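Local coordinates for protein glucanase (Klebsiella pneumoniae, PDB 5GY3) that probably catalyses the endohydrolysis of beta-1,4-glucosidic linkages in cellulose, lichenin and cereal beta-glucans as a family 8 glycosyl hydrolase, at residues P46-L51 against K106-A111; Q178-Q183 against G202-A207; L225-P230 against V302-Q307; Y245-T250 against L278-E283; P285-K290 against Y294-K299. All blocks are in the same frame, centred on the assembly; numbering follows the deposited sequence.

Overall arrangement
From the N terminus, contact 1 comes first: it closes a 54-residue excursion by joining helix 45-59 to helix 106-123. Contact 2 follows in series, setting helix 167-183 against the edge strand 204-206 of a small antiparallel sheet; its centre is 35 Å from that of contact 1, on the opposite side of the chain's centre. Contact 3 then ties helix 220-228 to the last helix, 293-307. Nested inside its loop lie contact 4, between two surface loops, and contact 5, which lays the loop before the last helix along that helix. L181 touches L225 between contacts 2 and 3; Q282 joins contact 4, and P285 contact 5, to the helix of contact 3.

Contact 1 of 5, residues P46-L51 against K106-A111; sequences PAFDKL and KRYAIA
With CG of F48 anti to the backbone N (chi1 -177°) and CG of Y108 anti to the carbonyl carbon (chi1 -64°), the two rings are sent toward one another from their helices and meet at their CE1 atoms. They form a T-shaped pair, with the edge of F48 toward the face of Y108. The ring planes stand at 83°, the centroids are 5.2 Å apart, and the closest carbons are F48 CE1 and Y108 CE1 at 3.6 Å. One residue on, D49 comes to the far end of the tyrosine. Y108 OH donates to D49 OD1 at 2.5 Å; D49 OD1 receives the bond on its syn lone pair, and the carboxylate lies nearly coplanar with the tyrosine ring at its edge. The contact thus bridges helix 45-59 and helix 106-123, two helices of a protein of family 8, whose fold is the (alpha/alpha)6 barrel. Helices 29-41 and 86-103 complete the surroundings: F48 packs on M36, V40, L96 and A99 and makes a second edge-to-face pair with W103, and L96 also touches Y108. The phenol oxygen has another partner in R45, whose NE bonds to Y108 OH and makes a weak, long ion pair with D49 OD2.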
# COMPACT_ATOMS: atom_id res chain seq x y z
N PRO A 46 -12.15 -17.10 10.04
CA PRO A 46 -11.95 -18.16 9.03
C PRO A 46 -11.31 -17.65 7.74
O PRO A 46 -10.36 -18.26 7.25
CB PRO A 46 -13.37 -18.70 8.81
CG PRO A 46 -14.04 -18.46 10.11
CD PRO A 46 -13.52 -17.13 10.57
N ALA A 47 -11.81 -16.52 7.22
CA ALA A 47 -11.23 -15.96 5.99
C ALA A 47 -9.80 -15.51 6.23
O ALA A 47 -8.92 -15.76 5.39
CB ALA A 47 -12.08 -14.79 5.49
N PHE A 48 -9.54 -14.84 7.36
CA PHE A 48 -8.18 -14.43 7.67
C PHE A 48 -7.23 -15.62 7.67
O PHE A 48 -6.14 -15.56 7.08
CB PHE A 48 -8.13 -13.71 9.02
CG PHE A 48 -6.76 -13.19 9.36
CD1 PHE A 48 -5.82 -14.00 9.96
CD2 PHE A 48 -6.40 -11.88 9.04
CE1 PHE A 48 -4.54 -13.54 10.24
CE2 PHE A 48 -5.13 -11.42 9.33
CZ PHE A 48 -4.20 -12.25 9.92
N ASP A 49 -7.60 -16.70 8.35
CA ASP A 49 -6.70 -17.85 8.43
C ASP A 49 -6.50 -18.50 7.06
O ASP A 49 -5.40 -18.98 6.76
CB ASP A 49 -7.23 -18.87 9.46
CG ASP A 49 -6.98 -18.43 10.91
OD1 ASP A 49 -6.06 -17.63 11.16
OD2 ASP A 49 -7.70 -18.91 11.82
N LYS A 50 -7.54 -18.51 6.21
CA LYS A 50 -7.39 -19.03 4.85
C LYS A 50 -6.43 -18.16 4.05
O LYS A 50 -5.54 -18.66 3.36
CB LYS A 50 -8.74 -19.09 4.14
CG LYS A 50 -9.63 -20.30 4.45
CD LYS A 50 -11.07 -20.09 3.91
CE LYS A 50 -12.01 -19.53 5.00
NZ LYS A 50 -13.15 -18.64 4.55
N LEU A 51 -6.62 -16.83 4.11
CA LEU A 51 -5.76 -15.91 3.38
C LEU A 51 -4.32 -16.04 3.83
O LEU A 51 -3.39 -16.10 3.00
CB LEU A 51 -6.25 -14.47 3.58
CG LEU A 51 -7.62 -14.11 3.03
CD1 LEU A 51 -8.14 -12.82 3.67
CD2 LEU A 51 -7.54 -13.96 1.52
N LYS A 106 -1.59 -14.55 20.53
CA LYS A 106 -0.22 -14.08 20.37
C LYS A 106 0.49 -14.69 19.17
O LYS A 106 1.49 -14.13 18.71
CB LYS A 106 0.59 -14.36 21.63
CG LYS A 106 0.86 -15.85 21.85
CD LYS A 106 1.72 -16.07 23.10
CE LYS A 106 1.79 -17.55 23.46
NZ LYS A 106 2.08 -18.39 22.25
N ARG A 107 0.02 -15.83 18.66
CA ARG A 107 0.68 -16.45 17.51
C ARG A 107 0.68 -15.54 16.29
O ARG A 107 1.65 -15.50 15.53
CB ARG A 107 0.03 -17.80 17.22
CG ARG A 107 0.25 -18.82 18.36
CD ARG A 107 -0.55 -20.12 18.19
NE ARG A 107 -1.99 -19.88 18.14
CZ ARG A 107 -2.90 -20.81 17.86
NH1 ARG A 107 -2.52 -22.06 17.61
NH2 ARG A 107 -4.18 -20.50 17.81
N TYR A 108 -0.39 -14.75 16.11
CA TYR A 108 -0.40 -13.80 15.00
C TYR A 108 0.66 -12.72 15.18
O TYR A 108 1.29 -12.27 14.21
CB TYR A 108 -1.76 -13.14 14.86
CG TYR A 108 -2.90 -14.07 14.49
CD1 TYR A 108 -2.84 -14.85 13.35
CD2 TYR A 108 -4.04 -14.13 15.27
CE1 TYR A 108 -3.89 -15.70 13.00
CE2 TYR A 108 -5.10 -14.97 14.93
CZ TYR A 108 -5.02 -15.75 13.80
OH TYR A 108 -6.07 -16.58 13.45
N ALA A 109 0.86 -12.26 16.42
CA ALA A 109 1.86 -11.24 16.68
C ALA A 109 3.28 -11.79 16.56
O ALA A 109 4.18 -11.08 16.10
CB ALA A 109 1.64 -10.63 18.06
N ILE A 110 3.49 -13.05 16.95
CA ILE A 110 4.80 -13.66 16.77
C ILE A 110 5.14 -13.77 15.29
O ILE A 110 6.28 -13.55 14.89
CB ILE A 110 4.86 -15.02 17.49
CG1 ILE A 110 4.90 -14.78 19.00
CG2 ILE A 110 6.07 -15.85 17.01
CD1 ILE A 110 4.65 -16.03 19.85
N ALA A 111 4.14 -14.07 14.45
CA ALA A 111 4.36 -14.09 13.01
C ALA A 111 4.69 -12.70 12.49
O ALA A 111 5.61 -12.53 11.67
CB ALA A 111 3.14 -14.66 12.29

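Contact 2 of 5, residues Q178-Q183 against G202-A207; sequences QALLGQ and GKMLPA
The flat amide of Q183 turns its oxygen to M204, OE1 lying 3.9 Å from the methyl CE. That same OE1 accepts a hydrogen bond from water 1 at 2.8 Å. The water also donates to G202 O, again at 2.8 Å, and so links the glutamine to the backbone of the turn leading into the strand. Here the 178-183 part of helix 167-183 packs against the outermost strand, 204-206, of a three-stranded antiparallel sheet whose middle strand is 196-199. M204 carries the direct contact. Its side chain runs straight out from the strand, then bends at the thioether (chi3 -76°), which turns CE onto the helix. There it crosses both L180 and Q183 at about a right angle. On the apolar side CE lies 4.1 Å from L180 CD2. M204 also touches V196 and L198 of the neighbouring strand, while L180 and Q183 also touch R130 of strand 130-133. Within the helical segment Q183 N bonds to L180 O at 2.9 Å and weakly to A179 O. The methyl group of M204 touches the first of these carbonyl oxygens, with CE 3.5 Å from L180 O, and lies equally close, 3.5 Å, to Q183 CB.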
# COMPACT_ATOMS: atom_id res chain seq x y z
N GLN A 178 8.36 10.54 6.16
CA GLN A 178 7.61 11.78 6.06
C GLN A 178 8.49 12.92 5.55
O GLN A 178 8.06 13.70 4.69
CB GLN A 178 7.00 12.12 7.42
CG GLN A 178 5.96 11.11 7.86
CD GLN A 178 5.22 11.53 9.10
OE1 GLN A 178 5.16 12.71 9.43
NE2 GLN A 178 4.64 10.57 9.79
N ALA A 179 9.73 13.00 6.03
CA ALA A 179 10.61 14.08 5.57
C ALA A 179 10.91 13.94 4.09
O ALA A 179 10.90 14.94 3.36
CB ALA A 179 11.90 14.10 6.38
N LEU A 180 11.20 12.73 3.61
CA LEU A 180 11.47 12.55 2.19
C LEU A 180 10.25 12.89 1.35
O LEU A 180 10.34 13.64 0.37
CB LEU A 180 11.95 11.13 1.90
CG LEU A 180 13.41 10.83 2.26
CD1 LEU A 180 13.65 9.33 2.27
CD2 LEU A 180 14.39 11.56 1.29
N LEU A 181 9.08 12.36 1.74
CA LEU A 181 7.85 12.67 1.01
C LEU A 181 7.60 14.17 0.97
O LEU A 181 7.15 14.70 -0.06
CB LEU A 181 6.67 11.93 1.65
CG LEU A 181 5.26 12.14 1.07
CD1 LEU A 181 5.22 11.79 -0.42
CD2 LEU A 181 4.21 11.34 1.85
N GLY A 182 7.90 14.88 2.07
CA GLY A 182 7.72 16.32 2.09
C GLY A 182 8.60 17.04 1.09
O GLY A 182 8.24 18.13 0.61
N GLN A 183 9.72 16.44 0.72
CA GLN A 183 10.62 17.02 -0.27
C GLN A 183 10.26 16.63 -1.69
O GLN A 183 10.81 17.21 -2.62
CB GLN A 183 12.07 16.61 0.04
CG GLN A 183 12.55 17.13 1.39
CD GLN A 183 13.82 16.43 1.86
OE1 GLN A 183 14.51 15.79 1.07
NE2 GLN A 183 14.13 16.54 3.15
N GLY A 202 20.57 13.42 -1.97
CA GLY A 202 19.24 13.82 -1.59
C GLY A 202 18.37 14.33 -2.72
O GLY A 202 17.18 14.53 -2.51
N LYS A 203 18.94 14.54 -3.91
CA LYS A 203 18.14 15.06 -5.02
C LYS A 203 17.15 13.99 -5.49
O LYS A 203 17.54 12.84 -5.71
CB LYS A 203 19.04 15.48 -6.18
CG LYS A 203 18.28 16.01 -7.40
CD LYS A 203 19.20 16.20 -8.60
CE LYS A 203 18.44 16.74 -9.81
NZ LYS A 203 19.32 16.81 -11.00
N MET A 204 15.88 14.38 -5.67
CA MET A 204 14.86 13.46 -6.16
C MET A 204 14.23 13.95 -7.46
O MET A 204 14.11 15.16 -7.70
CB MET A 204 13.76 13.27 -5.10
CG MET A 204 14.26 12.45 -3.94
SD MET A 204 13.03 12.15 -2.65
CE MET A 204 13.01 13.76 -1.85
N LEU A 205 13.83 12.99 -8.28
CA LEU A 205 13.08 13.23 -9.51
C LEU A 205 12.20 12.03 -9.73
O LEU A 205 12.46 10.95 -9.19
CB LEU A 205 14.01 13.41 -10.71
CG LEU A 205 14.87 14.67 -10.69
CD1 LEU A 205 15.99 14.47 -11.62
CD2 LEU A 205 14.07 15.90 -11.08
N PRO A 206 11.15 12.16 -10.54
CA PRO A 206 10.43 10.96 -11.00
C PRO A 206 11.42 9.99 -11.64
O PRO A 206 12.33 10.40 -12.38
CB PRO A 206 9.43 11.51 -12.02
CG PRO A 206 9.21 12.95 -11.60
CD PRO A 206 10.58 13.41 -11.10
N ALA A 207 11.26 8.71 -11.33
CA ALA A 207 12.24 7.73 -11.79
C ALA A 207 12.21 7.60 -13.31
O ALA A 207 11.16 7.72 -13.95
CB ALA A 207 11.98 6.37 -11.14
O HOH W 1 16.86 14.59 0.26

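Contact 3 of 5, residues L225-P230 against V302-Q307; sequences LSWADP and VWLAKQ
The CH-pi contact comes first: A305 presents its CA squarely over the five-membered ring of W227, 3.7 Å from the centroid and only 2° off the ring normal. The methyl group lies over the same ring system, with A305 CB 3.7 Å from W227 CD2. With so small a side chain at A305 the indole can lie flat on the helix backbone, and the CA atoms of W227 and A305 are just 4.7 Å apart. Apolar packing follows at the six-membered ring, where W227 CZ2 touches L304 CG at 3.7 Å and L304 CD2 lies equally near. CG of L304 is anti to its own backbone N (chi1 -175°), which carries the branch out to the indole's benzene end. These residues join helix 220-228 to the C-terminal helix 293-307 in a buried helix-helix interface of the (alpha/alpha)6 barrel fold characteristic of this family. The side chain of W227 is about 11 Å from that of D87, the predicted nucleophile. Polar bonds come from just past the last helix: D308 OD2 accepts a hydrogen bond from W227 NE1, which helps to set the rotation of the indole, and Q309 NE2 donates to both W227 O and A305 O. W94 and P156 also meet W227.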
# COMPACT_ATOMS: atom_id res chain seq x y z
N LEU A 225 -1.61 8.64 4.46
CA LEU A 225 -1.44 9.84 5.27
C LEU A 225 -2.67 10.12 6.12
O LEU A 225 -2.56 10.41 7.32
CB LEU A 225 -1.16 11.05 4.38
CG LEU A 225 0.22 11.16 3.72
CD1 LEU A 225 0.23 12.33 2.74
CD2 LEU A 225 1.32 11.32 4.78
N SER A 226 -3.85 10.09 5.50
CA SER A 226 -5.07 10.34 6.25
C SER A 226 -5.34 9.23 7.26
O SER A 226 -5.88 9.50 8.34
CB SER A 226 -6.24 10.49 5.28
OG SER A 226 -7.39 10.82 6.02
N TRP A 227 -4.96 8.00 6.94
CA TRP A 227 -5.12 6.88 7.88
C TRP A 227 -4.31 7.13 9.14
O TRP A 227 -4.79 6.92 10.27
CB TRP A 227 -4.68 5.60 7.17
CG TRP A 227 -5.19 4.31 7.71
CD1 TRP A 227 -5.53 4.01 9.01
CD2 TRP A 227 -5.43 3.12 6.96
NE1 TRP A 227 -5.96 2.70 9.10
CE2 TRP A 227 -5.91 2.14 7.85
CE3 TRP A 227 -5.29 2.78 5.60
CZ2 TRP A 227 -6.25 0.85 7.43
CZ3 TRP A 227 -5.63 1.51 5.19
CH2 TRP A 227 -6.10 0.56 6.10
N ALA A 228 -3.07 7.59 8.98
CA ALA A 228 -2.20 7.83 10.13
C ALA A 228 -2.52 9.15 10.82
O ALA A 228 -2.51 9.21 12.06
CB ALA A 228 -0.74 7.81 9.68
N ASP A 229 -2.81 10.22 10.05
CA ASP A 229 -3.01 11.54 10.64
C ASP A 229 -3.70 12.48 9.65
O ASP A 229 -3.03 13.09 8.80
CB ASP A 229 -1.68 12.15 11.11
CG ASP A 229 -1.85 13.56 11.71
OD1 ASP A 229 -2.99 13.99 11.99
OD2 ASP A 229 -0.82 14.24 11.93
N PRO A 230 -5.02 12.62 9.75
CA PRO A 230 -5.74 13.51 8.82
C PRO A 230 -5.33 14.96 8.93
O PRO A 230 -5.66 15.75 8.03
CB PRO A 230 -7.21 13.32 9.21
CG PRO A 230 -7.25 12.03 9.92
CD PRO A 230 -5.95 11.90 10.63
N VAL A 302 -10.54 2.71 2.37
CA VAL A 302 -10.92 4.07 2.74
C VAL A 302 -11.87 4.04 3.93
O VAL A 302 -11.72 4.81 4.88
CB VAL A 302 -11.53 4.80 1.52
CG1 VAL A 302 -12.28 6.04 1.96
CG2 VAL A 302 -10.43 5.17 0.55
N TRP A 303 -12.84 3.13 3.91
CA TRP A 303 -13.77 2.99 5.03
C TRP A 303 -13.04 2.60 6.31
O TRP A 303 -13.28 3.18 7.37
CB TRP A 303 -14.85 1.97 4.68
CG TRP A 303 -15.88 1.81 5.76
CD1 TRP A 303 -16.10 0.70 6.53
CD2 TRP A 303 -16.83 2.80 6.19
NE1 TRP A 303 -17.14 0.94 7.40
CE2 TRP A 303 -17.60 2.22 7.22
CE3 TRP A 303 -17.10 4.11 5.80
CZ2 TRP A 303 -18.62 2.91 7.87
CZ3 TRP A 303 -18.11 4.80 6.44
CH2 TRP A 303 -18.87 4.19 7.46
N LEU A 304 -12.12 1.63 6.21
CA LEU A 304 -11.31 1.23 7.36
C LEU A 304 -10.47 2.39 7.88
O LEU A 304 -10.34 2.58 9.10
CB LEU A 304 -10.41 0.06 6.97
CG LEU A 304 -9.58 -0.55 8.09
CD1 LEU A 304 -10.48 -0.88 9.28
CD2 LEU A 304 -8.90 -1.78 7.57
N ALA A 305 -9.85 3.15 6.98
CA ALA A 305 -9.08 4.31 7.40
C ALA A 305 -9.94 5.29 8.19
O ALA A 305 -9.51 5.83 9.21
CB ALA A 305 -8.46 5.00 6.17
N LYS A 306 -11.17 5.52 7.73
CA LYS A 306 -12.09 6.37 8.48
C LYS A 306 -12.39 5.77 9.84
O LYS A 306 -12.36 6.48 10.86
CB LYS A 306 -13.38 6.60 7.68
CG LYS A 306 -13.16 7.42 6.43
CD LYS A 306 -14.33 7.29 5.45
CE LYS A 306 -15.53 8.06 5.93
NZ LYS A 306 -16.77 7.61 5.23
N GLN A 307 -12.68 4.46 9.89
CA GLN A 307 -13.02 3.83 11.16
C GLN A 307 -11.87 3.93 12.15
O GLN A 307 -12.09 4.13 13.35
CB GLN A 307 -13.39 2.36 10.95
CG GLN A 307 -14.61 2.13 10.06
CD GLN A 307 -15.60 3.28 10.07
OE1 GLN A 307 -15.80 3.95 9.05
NE2 GLN A 307 -16.24 3.52 11.22

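Contact 4 of 5, residues Y245-T250 against L278-E283; sequences YPRLQT and LGEPQE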
# COMPACT_ATOMS: atom_id res chain seq x y z
N TYR A 245 -10.52 20.54 -8.98
CA TYR A 245 -11.37 19.86 -9.95
C TYR A 245 -12.75 19.61 -9.37
O TYR A 245 -12.90 19.48 -8.15
CB TYR A 245 -10.76 18.51 -10.37
CG TYR A 245 -9.52 18.65 -11.22
CD1 TYR A 245 -9.63 18.95 -12.57
CD2 TYR A 245 -8.25 18.50 -10.67
CE1 TYR A 245 -8.51 19.10 -13.35
CE2 TYR A 245 -7.12 18.64 -11.46
CZ TYR A 245 -7.26 18.94 -12.80
OH TYR A 245 -6.16 19.10 -13.61
N PRO A 246 -13.78 19.52 -10.22
CA PRO A 246 -15.08 19.02 -9.75
C PRO A 246 -14.94 17.59 -9.25
O PRO A 246 -14.17 16.80 -9.80
CB PRO A 246 -15.97 19.09 -11.00
CG PRO A 246 -15.29 20.06 -11.91
CD PRO A 246 -13.81 19.94 -11.63
N ARG A 247 -15.67 17.28 -8.18
CA ARG A 247 -15.59 15.95 -7.57
C ARG A 247 -15.69 14.83 -8.60
O ARG A 247 -14.92 13.87 -8.55
CB ARG A 247 -16.69 15.79 -6.52
CG ARG A 247 -16.82 14.35 -6.03
CD ARG A 247 -17.75 14.24 -4.85
NE ARG A 247 -17.76 12.89 -4.32
CZ ARG A 247 -18.58 11.93 -4.73
NH1 ARG A 247 -19.48 12.18 -5.68
NH2 ARG A 247 -18.51 10.72 -4.19
N LEU A 248 -16.62 14.95 -9.54
CA LEU A 248 -16.85 13.90 -10.54
C LEU A 248 -16.04 14.09 -11.81
O LEU A 248 -16.17 13.28 -12.74
CB LEU A 248 -18.35 13.82 -10.88
CG LEU A 248 -19.28 13.44 -9.73
CD1 LEU A 248 -20.74 13.45 -10.17
CD2 LEU A 248 -18.90 12.08 -9.18
N GLN A 249 -15.20 15.12 -11.88
CA GLN A 249 -14.34 15.36 -13.03
C GLN A 249 -12.89 15.55 -12.60
O GLN A 249 -12.20 16.46 -13.07
CB GLN A 249 -14.81 16.56 -13.84
CG GLN A 249 -16.17 16.40 -14.49
CD GLN A 249 -16.61 17.68 -15.18
OE1 GLN A 249 -17.44 18.43 -14.67
NE2 GLN A 249 -16.03 17.95 -16.34
N THR A 250 -12.41 14.70 -11.70
CA THR A 250 -11.03 14.74 -11.26
C THR A 250 -10.21 13.75 -12.07
O THR A 250 -10.56 12.56 -12.08
CB THR A 250 -10.94 14.40 -9.78
OG1 THR A 250 -11.76 15.31 -9.04
CG2 THR A 250 -9.49 14.49 -9.30
N LEU A 278 -10.35 14.92 1.05
CA LEU A 278 -10.99 16.21 1.26
C LEU A 278 -11.92 16.22 2.46
O LEU A 278 -12.49 17.27 2.77
CB LEU A 278 -11.75 16.63 -0.00
CG LEU A 278 -10.92 16.89 -1.25
CD1 LEU A 278 -11.74 17.55 -2.37
CD2 LEU A 278 -9.68 17.73 -0.92
N GLY A 279 -12.06 15.10 3.16
CA GLY A 279 -12.96 15.05 4.29
C GLY A 279 -14.42 15.12 3.91
O GLY A 279 -15.25 15.47 4.76
N GLU A 280 -14.76 14.81 2.68
CA GLU A 280 -16.16 14.83 2.28
C GLU A 280 -16.88 13.61 2.86
O GLU A 280 -16.42 12.48 2.66
CB GLU A 280 -16.31 14.84 0.77
CG GLU A 280 -17.69 15.26 0.32
CD GLU A 280 -17.73 15.70 -1.12
OE1 GLU A 280 -18.71 15.35 -1.81
OE2 GLU A 280 -16.79 16.40 -1.56
N PRO A 281 -18.00 13.80 3.56
CA PRO A 281 -18.72 12.66 4.13
C PRO A 281 -19.09 11.64 3.06
O PRO A 281 -19.59 11.99 1.99
CB PRO A 281 -19.96 13.30 4.76
CG PRO A 281 -19.56 14.72 5.02
CD PRO A 281 -18.65 15.08 3.88
N GLN A 282 -18.83 10.37 3.36
CA GLN A 282 -19.24 9.28 2.49
C GLN A 282 -19.75 8.14 3.36
O GLN A 282 -19.28 7.94 4.49
CB GLN A 282 -18.10 8.81 1.55
CG GLN A 282 -16.80 8.36 2.24
CD GLN A 282 -15.65 8.01 1.27
OE1 GLN A 282 -15.81 7.17 0.37
NE2 GLN A 282 -14.49 8.63 1.48
N GLU A 283 -20.75 7.42 2.86
CA GLU A 283 -21.32 6.30 3.58
C GLU A 283 -20.50 5.03 3.33
O GLU A 283 -19.60 5.00 2.49
CB GLU A 283 -22.77 6.08 3.18
CG GLU A 283 -23.75 6.90 4.00
CD GLU A 283 -25.12 6.24 4.08
OE1 GLU A 283 -26.07 6.89 4.57
OE2 GLU A 283 -25.26 5.08 3.65
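R247, which reaches across to E280, follows directly on P246, whose carbonyl oxygen is gripped twice. Q249 N bonds to P246 O at 2.9 Å, and T250 OG1 donates to P246 O at 2.9 Å from the opposite face of the carbonyl plane, the hydroxyl standing 38° out of it. These bonds curl residues 246-250 into a compact turn. From it R247 sets out with CG anti to the backbone N (chi1 170°), and the chain then runs extended to NE. Its aliphatic end makes the closest approach: R247 CD lies 3.4 Å from E280 OE1. R247 NE is 3.6 Å from the same oxygen, a long salt bridge in which OE1 sits well out of the guanidinium plane, so the attraction is one of charge alone. Both polar ends have stronger partners on helix 268-278. NH2 of R247 forms a salt bridge with D275, and OE2 of E280 one with R274, giving a network of alternating charges in which the direct pair is the looser link. Just before E280 the chain leaves that helix at G279, whose positive phi and two bonds back into the last turn make a Schellman motif. The whole is a surface ion-pair network joining two loops beside a helix that ends in this motif, on the (alpha/alpha)6-barrel fold of the family.

Contact 5 of 5, residues P285-K290 against Y294-K299; sequences PQIDDK and YSASLK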
# COMPACT_ATOMS: atom_id res chain seq x y z
N PRO A 285 -19.04 1.63 2.05
CA PRO A 285 -18.94 1.33 0.62
C PRO A 285 -19.88 0.21 0.19
O PRO A 285 -20.27 -0.65 0.98
CB PRO A 285 -17.48 0.91 0.45
CG PRO A 285 -17.13 0.31 1.78
CD PRO A 285 -17.85 1.17 2.79
N GLN A 286 -20.22 0.24 -1.09
CA GLN A 286 -20.90 -0.84 -1.77
C GLN A 286 -20.03 -1.31 -2.92
O GLN A 286 -19.44 -0.50 -3.64
CB GLN A 286 -22.27 -0.38 -2.28
CG GLN A 286 -23.26 -0.03 -1.17
CD GLN A 286 -24.61 0.42 -1.70
OE1 GLN A 286 -24.78 0.67 -2.90
NE2 GLN A 286 -25.59 0.53 -0.81
N ILE A 287 -19.93 -2.63 -3.10
CA ILE A 287 -19.11 -3.23 -4.14
C ILE A 287 -20.03 -3.51 -5.32
O ILE A 287 -20.80 -4.48 -5.30
CB ILE A 287 -18.42 -4.51 -3.65
CG1 ILE A 287 -17.56 -4.21 -2.41
CG2 ILE A 287 -17.58 -5.14 -4.73
CD1 ILE A 287 -16.67 -3.00 -2.55
N ASP A 288 -19.98 -2.67 -6.36
CA ASP A 288 -20.80 -2.91 -7.53
C ASP A 288 -20.05 -3.79 -8.54
O ASP A 288 -18.83 -3.97 -8.47
CB ASP A 288 -21.21 -1.60 -8.20
CG ASP A 288 -20.03 -0.82 -8.69
OD1 ASP A 288 -19.00 -0.78 -8.01
OD2 ASP A 288 -20.19 -0.19 -9.73
N ASP A 289 -20.81 -4.34 -9.50
CA ASP A 289 -20.19 -5.14 -10.56
C ASP A 289 -19.21 -4.33 -11.39
O ASP A 289 -18.31 -4.91 -12.02
CB ASP A 289 -21.28 -5.74 -11.46
CG ASP A 289 -22.15 -6.73 -10.72
OD1 ASP A 289 -21.63 -7.43 -9.82
OD2 ASP A 289 -23.36 -6.81 -11.03
N LYS A 290 -19.35 -3.01 -11.41
CA LYS A 290 -18.42 -2.15 -12.11
C LYS A 290 -17.10 -1.95 -11.34
O LYS A 290 -16.15 -1.41 -11.91
CB LYS A 290 -19.11 -0.81 -12.41
CG LYS A 290 -18.31 0.18 -13.19
CD LYS A 290 -17.51 -0.53 -14.24
CE LYS A 290 -17.57 0.24 -15.47
NZ LYS A 290 -16.86 1.51 -15.37
N TYR A 294 -9.13 -3.74 -7.77
CA TYR A 294 -8.45 -2.57 -7.26
C TYR A 294 -9.43 -1.57 -6.65
O TYR A 294 -9.21 -1.06 -5.55
CB TYR A 294 -7.66 -1.95 -8.41
CG TYR A 294 -6.95 -0.67 -8.10
CD1 TYR A 294 -5.68 -0.69 -7.57
CD2 TYR A 294 -7.54 0.55 -8.36
CE1 TYR A 294 -5.02 0.48 -7.30
CE2 TYR A 294 -6.89 1.72 -8.08
CZ TYR A 294 -5.63 1.68 -7.54
OH TYR A 294 -4.99 2.87 -7.27
N SER A 295 -10.52 -1.28 -7.37
CA SER A 295 -11.51 -0.32 -6.88
C SER A 295 -12.22 -0.86 -5.65
O SER A 295 -12.38 -0.14 -4.66
CB SER A 295 -12.53 0.00 -7.98
OG SER A 295 -13.57 0.86 -7.50
N ALA A 296 -12.61 -2.14 -5.69
CA ALA A 296 -13.28 -2.75 -4.54
C ALA A 296 -12.40 -2.70 -3.29
O ALA A 296 -12.89 -2.46 -2.19
CB ALA A 296 -13.66 -4.19 -4.86
N SER A 297 -11.10 -2.93 -3.46
CA SER A 297 -10.19 -2.90 -2.32
C SER A 297 -10.08 -1.49 -1.75
O SER A 297 -10.19 -1.29 -0.53
CB SER A 297 -8.80 -3.41 -2.75
OG SER A 297 -8.87 -4.72 -3.29
N LEU A 298 -9.87 -0.49 -2.61
CA LEU A 298 -9.72 0.88 -2.14
C LEU A 298 -10.97 1.38 -1.44
O LEU A 298 -10.89 2.08 -0.43
CB LEU A 298 -9.37 1.80 -3.31
CG LEU A 298 -7.93 1.84 -3.80
CD1 LEU A 298 -7.81 2.89 -4.91
CD2 LEU A 298 -6.98 2.17 -2.67
N LYS A 299 -12.15 1.04 -1.98
CA LYS A 299 -13.38 1.46 -1.32
C LYS A 299 -13.41 1.03 0.14
O LYS A 299 -13.80 1.80 1.02
CB LYS A 299 -14.59 0.88 -2.05
CG LYS A 299 -14.95 1.57 -3.35
CD LYS A 299 -16.27 1.00 -3.86
CE LYS A 299 -16.83 1.80 -5.03
NZ LYS A 299 -18.15 1.21 -5.46
O HOH W 2 -19.38 2.51 -2.75
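K299 and Q286 make the central bond: K299 NZ donates to Q286 O at 2.8 Å, almost straight in line with the carbonyl at 175°. The lysine chain is extended beyond CG, which carries the ammonium from the helix to the loop and brings K299 CD within 3.5 Å of Q286 O. Apolar contacts lie beside it. P285 CB packs on K299 CB at 3.8 Å, and one turn nearer the start of the helix A296 CB lies 4.0 Å from I287 CD1. Water 2 accepts from Q286 N at 2.9 Å and, weakly, from K299 NZ. A weak salt bridge from K299 NZ to D288 OD1 is less certain, because the position of that oxygen is in doubt. In the next shell D291 holds the loop together: its OD2 pairs with K299 NZ and accepts a bond from D288 N, and its OD1 bonds to S295 OG, while D292 OD1 accepts one from S295 N. A3 and R6 of helix 2-11 touch I287, Y7 and F11 touch A296, and W303 lies against P285. The loop thus runs back along the first turns of helix 293-307, a connection folded onto the helix it leads into, as part of an (alpha/alpha)6 barrel.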